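PDB 6JIL: cycloserine biosynthesis protein DcsG from Streptomyces lavendulae, which catalyses the ATP-dependent, magnesium-requiring ring closure of O-ureido-D-serine to the antibiotic D-cycloserine, as a monomeric member of the ATP-grasp family. Local coordinates for residues 234-239 against 265-270; 97-100 against 104-107. One frame throughout, in Å; residues are numbered along the deposited sequence.

Interaction 1: residues 234-239 against 265-270; sequences AAALAA and PMVLEM. With MG (magnesium ion), chain H; MG (magnesium ion), chain I; ADP (adenosine-5'-diphosphate), chain G.
Ala236 and Leu237, on helix 227-244, receive the end of Met270, a selenomethionine of strand 265-271. The Met270 chain leaves its backbone on the side away from N (chi1 163°), runs extended to SE and bends there (chi3 -117°), which turns CE onto the helix 3.5 Å from Ala236 CB. This buried methyl also lies over Leu237, although its exact fit there is doubtful because the two are modelled too close. Three residues earlier, before the corner at Leu268, the packing is slacker: Val267 reaches Ala236 through CG2 alone, 4.2 Å from Ala236 CB. On the helix side turned from the strand, Ala234 and Ala238 point away, and Ala238 is exposed. Glu269 carries its carboxylate to the magnesium ions and the ADP phosphates, well clear of the helix residues. OE2 of Glu269 bridges both magnesium ions, 2.2 Å from the one that also takes O2A and O1B of ADP. OE1 of Glu269 joins OE2 in a bidentate grip on the other magnesium, at 2.3 Å, where O2B of ADP also binds, with Glu271 probably a further ligand. Paired magnesium ions between a strand carboxylate and ADP phosphates are characteristic of the ATP-grasp active site.

Interaction 2: residues 97-100 against 104-107; sequences DLAA and PVIP
Val105 faces Leu98 and Ala99 of helix 94-100 with both prongs of its isopropyl fork, one for each of these two consecutive helical residues. CG1 of Val105 meets Leu98 CB at 3.9 Å, and CG2 of Val105 meets Ala99 CB at 4.0 Å. The line joining the two prongs runs roughly along the line joining the two CB atoms, so the fork sits broadside to this part of the helix. The first torsion of Val105 produces this pose: at -55° it places CG1 beside the backbone N, over Leu98, and swings CG2 between N and the carbonyl carbon, toward Ala99. Leu98 points its CB toward the loop and makes its nearest approach through that atom. The branched end of Leu98 carries on to Ala239 and Ser240 of helix 227-244. The two prongs therefore have different surroundings, CG1 lying over a buried leucine and CG2 against an alanine at the protein surface. The contact is wholly apolar, and Val105 leans on Val267 as well. One residue on, Ile106 sets off at nearly a right angle to Val105 and touches ADP, Leu268 and Gln175. The chain thus folds back on the helix it has just left and then enters strand 109-111, a helix-to-strand connection that contributes Ile106 to the nucleotide pocket of this ATP-grasp enzyme.

How the interactions relate
Interactions 1 and 2 lie with their centres about 8 Å apart and are joined by backbone. Val267 N probably donates to Pro104 O at 2.9 Å, and Ile106 N to Val267 O at 3.2 Å, so the loop 104-107 pairs with the strand 265-270. In addition, Leu98 CD2 packs 3.5 Å from Ala236 O, bringing the helix of interaction 2 against the helix of interaction 1. Both contacts also carry pocket residues, Leu268 and Glu269 in 265-270 and Ile106 in 104-107, beside rather than within the packing. Val105 itself stays about 10 Å from ADP, and Leu98 about 12 Å from a magnesium ion, side chain to ligand.

Interaction 1: residues 234-239 against 265-270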
# COMPACT_ATOMS: atom_id res chain seq x y z
N ALA A 234 -1.49 14.29 -3.18
CA ALA A 234 -1.75 14.54 -4.60
C ALA A 234 -0.47 14.60 -5.41
O ALA A 234 -0.48 14.29 -6.61
CB ALA A 234 -2.53 15.84 -4.77
N ALA A 235 0.63 15.00 -4.78
CA ALA A 235 1.92 15.07 -5.48
C ALA A 235 2.42 13.65 -5.69
O ALA A 235 2.95 13.33 -6.75
CB ALA A 235 2.93 15.86 -4.67
N ALA A 236 2.25 12.82 -4.67
CA ALA A 236 2.68 11.43 -4.74
C ALA A 236 1.95 10.73 -5.88
O ALA A 236 2.55 9.95 -6.62
CB ALA A 236 2.39 10.74 -3.42
N LEU A 237 0.65 11.00 -6.02
CA LEU A 237 -0.15 10.39 -7.08
C LEU A 237 0.27 10.90 -8.45
O LEU A 237 0.40 10.13 -9.40
CB LEU A 237 -1.64 10.69 -6.84
CG LEU A 237 -2.30 9.98 -5.65
CD1 LEU A 237 -3.70 10.51 -5.40
CD2 LEU A 237 -2.35 8.48 -5.94
N ALA A 238 0.50 12.21 -8.56
CA ALA A 238 0.91 12.78 -9.83
C ALA A 238 2.28 12.22 -10.22
O ALA A 238 2.53 11.95 -11.40
CB ALA A 238 0.96 14.30 -9.73
N ALA A 239 3.15 12.04 -9.24
CA ALA A 239 4.48 11.50 -9.51
C ALA A 239 4.36 10.08 -10.05
O ALA A 239 5.14 9.66 -10.91
CB ALA A 239 5.32 11.50 -8.23
N PRO A 265 4.21 16.98 6.43
CA PRO A 265 3.95 15.56 6.14
C PRO A 265 4.86 14.89 5.12
O PRO A 265 5.34 15.52 4.18
CB PRO A 265 2.50 15.57 5.68
CG PRO A 265 2.39 16.89 4.97
CD PRO A 265 3.16 17.84 5.86
N MSE A 266 5.11 13.60 5.32
CA MSE A 266 5.92 12.80 4.41
C MSE A 266 5.29 11.43 4.21
O MSE A 266 4.70 10.85 5.13
CB MSE A 266 7.37 12.68 4.91
CG MSE A 266 7.55 12.26 6.37
SE MSE A 266 9.42 12.32 6.93
CE MSE A 266 9.60 14.23 7.20
N VAL A 267 5.39 10.92 2.99
CA VAL A 267 4.83 9.63 2.65
C VAL A 267 5.47 8.49 3.43
O VAL A 267 6.70 8.41 3.52
CB VAL A 267 4.97 9.35 1.15
CG1 VAL A 267 4.40 7.99 0.81
CG2 VAL A 267 4.27 10.45 0.35
N LEU A 268 4.63 7.63 4.00
CA LEU A 268 5.07 6.46 4.76
C LEU A 268 5.04 5.35 3.72
O LEU A 268 6.04 4.68 3.47
CB LEU A 268 4.05 6.13 5.85
CG LEU A 268 4.34 5.11 6.96
CD1 LEU A 268 3.00 4.61 7.50
CD2 LEU A 268 5.17 3.96 6.47
N GLU A 269 3.87 5.17 3.12
CA GLU A 269 3.67 4.18 2.07
C GLU A 269 2.48 4.62 1.24
O GLU A 269 1.70 5.49 1.66
CB GLU A 269 3.43 2.78 2.66
CG GLU A 269 2.04 2.55 3.23
CD GLU A 269 1.63 1.09 3.14
OE1 GLU A 269 1.76 0.52 2.04
OE2 GLU A 269 1.19 0.52 4.16
N MSE A 270 2.34 4.03 0.07
CA MSE A 270 1.26 4.37 -0.85
C MSE A 270 0.76 3.10 -1.52
O MSE A 270 1.55 2.26 -1.94
CB MSE A 270 1.80 5.35 -1.89
CG MSE A 270 0.96 5.50 -3.14
SE MSE A 270 1.80 6.72 -4.41
CE MSE A 270 0.44 8.08 -4.44
MG MG H . 0.42 0.85 6.24
MG MG I . 0.53 -1.25 2.91
PB ADP G . 2.61 -2.07 5.57
O1B ADP G . 1.43 -1.28 6.33
O2B ADP G . 2.36 -2.06 4.07
O3B ADP G . 2.64 -3.52 6.08
PA ADP G . 4.02 0.06 6.60
O1A ADP G . 5.00 0.95 5.98
O2A ADP G . 2.59 0.76 6.49
O3A ADP G . 4.07 -1.38 5.83
O5' ADP G . 4.46 -0.18 8.13
C5' ADP G . 3.36 -0.72 8.86
C4' ADP G . 3.20 0.08 10.17
O4' ADP G . 4.46 0.13 10.87
C3' ADP G . 2.79 1.52 9.88
O3' ADP G . 1.37 1.66 9.84
C2' ADP G . 3.44 2.29 11.03
O2' ADP G . 2.58 2.38 12.17
C1' ADP G . 4.73 1.49 11.32
N9 ADP G . 5.90 2.08 10.62
C8 ADP G . 6.55 1.57 9.52
N7 ADP G . 7.57 2.31 9.21
C5 ADP G . 7.66 3.34 10.07
C6 ADP G . 8.66 4.31 10.37
N6 ADP G . 9.75 4.48 9.53
N1 ADP G . 8.53 5.06 11.48
C2 ADP G . 7.50 4.90 12.31
N3 ADP G . 6.54 4.00 12.09
C4 ADP G . 6.58 3.21 11.00
O HOH W 1 -0.10 -0.01 8.46
O HOH W 2 -0.21 3.09 6.14
O HOH W 3 1.34 -2.78 1.39

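Interaction 2: residues 97-100 against 104-107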
# COMPACT_ATOMS: atom_id res chain seq x y z
N ASP A 97 11.32 6.53 -6.26
CA ASP A 97 10.82 7.20 -7.45
C ASP A 97 10.06 8.44 -7.00
O ASP A 97 10.13 9.49 -7.63
CB ASP A 97 9.89 6.27 -8.24
CG ASP A 97 10.63 5.09 -8.86
OD1 ASP A 97 10.23 3.93 -8.64
OD2 ASP A 97 11.62 5.33 -9.59
N LEU A 98 9.34 8.32 -5.88
CA LEU A 98 8.60 9.45 -5.34
C LEU A 98 9.57 10.53 -4.92
O LEU A 98 9.34 11.72 -5.16
CB LEU A 98 7.75 9.04 -4.14
CG LEU A 98 6.55 8.14 -4.45
CD1 LEU A 98 5.75 7.87 -3.17
CD2 LEU A 98 5.68 8.82 -5.49
N ALA A 99 10.67 10.13 -4.28
CA ALA A 99 11.67 11.08 -3.82
C ALA A 99 12.30 11.83 -5.00
O ALA A 99 12.61 13.02 -4.89
CB ALA A 99 12.75 10.36 -3.02
N ALA A 100 12.47 11.14 -6.13
CA ALA A 100 13.06 11.74 -7.31
C ALA A 100 12.14 12.77 -7.95
O ALA A 100 12.58 13.60 -8.75
CB ALA A 100 13.42 10.66 -8.33
N PRO A 104 8.06 14.38 -0.67
CA PRO A 104 8.70 14.11 0.62
C PRO A 104 8.38 12.72 1.15
O PRO A 104 7.23 12.38 1.36
CB PRO A 104 8.16 15.22 1.52
CG PRO A 104 6.79 15.44 0.97
CD PRO A 104 7.03 15.43 -0.53
N VAL A 105 9.41 11.92 1.37
CA VAL A 105 9.22 10.57 1.88
C VAL A 105 10.11 10.30 3.09
O VAL A 105 11.05 11.03 3.35
CB VAL A 105 9.53 9.50 0.81
CG1 VAL A 105 8.71 9.76 -0.43
CG2 VAL A 105 11.00 9.52 0.47
N ILE A 106 9.79 9.24 3.82
CA ILE A 106 10.57 8.86 4.98
C ILE A 106 11.93 8.41 4.45
O ILE A 106 11.99 7.63 3.50
CB ILE A 106 9.93 7.68 5.73
CG1 ILE A 106 8.64 8.14 6.43
CG2 ILE A 106 10.92 7.09 6.74
CD1 ILE A 106 7.91 7.03 7.19
N PRO A 107 13.02 8.93 5.04
CA PRO A 107 14.36 8.52 4.58
C PRO A 107 14.33 6.99 4.48
O PRO A 107 14.13 6.30 5.47
CB PRO A 107 15.26 9.03 5.70
CG PRO A 107 14.56 10.30 6.11
CD PRO A 107 13.11 9.90 6.14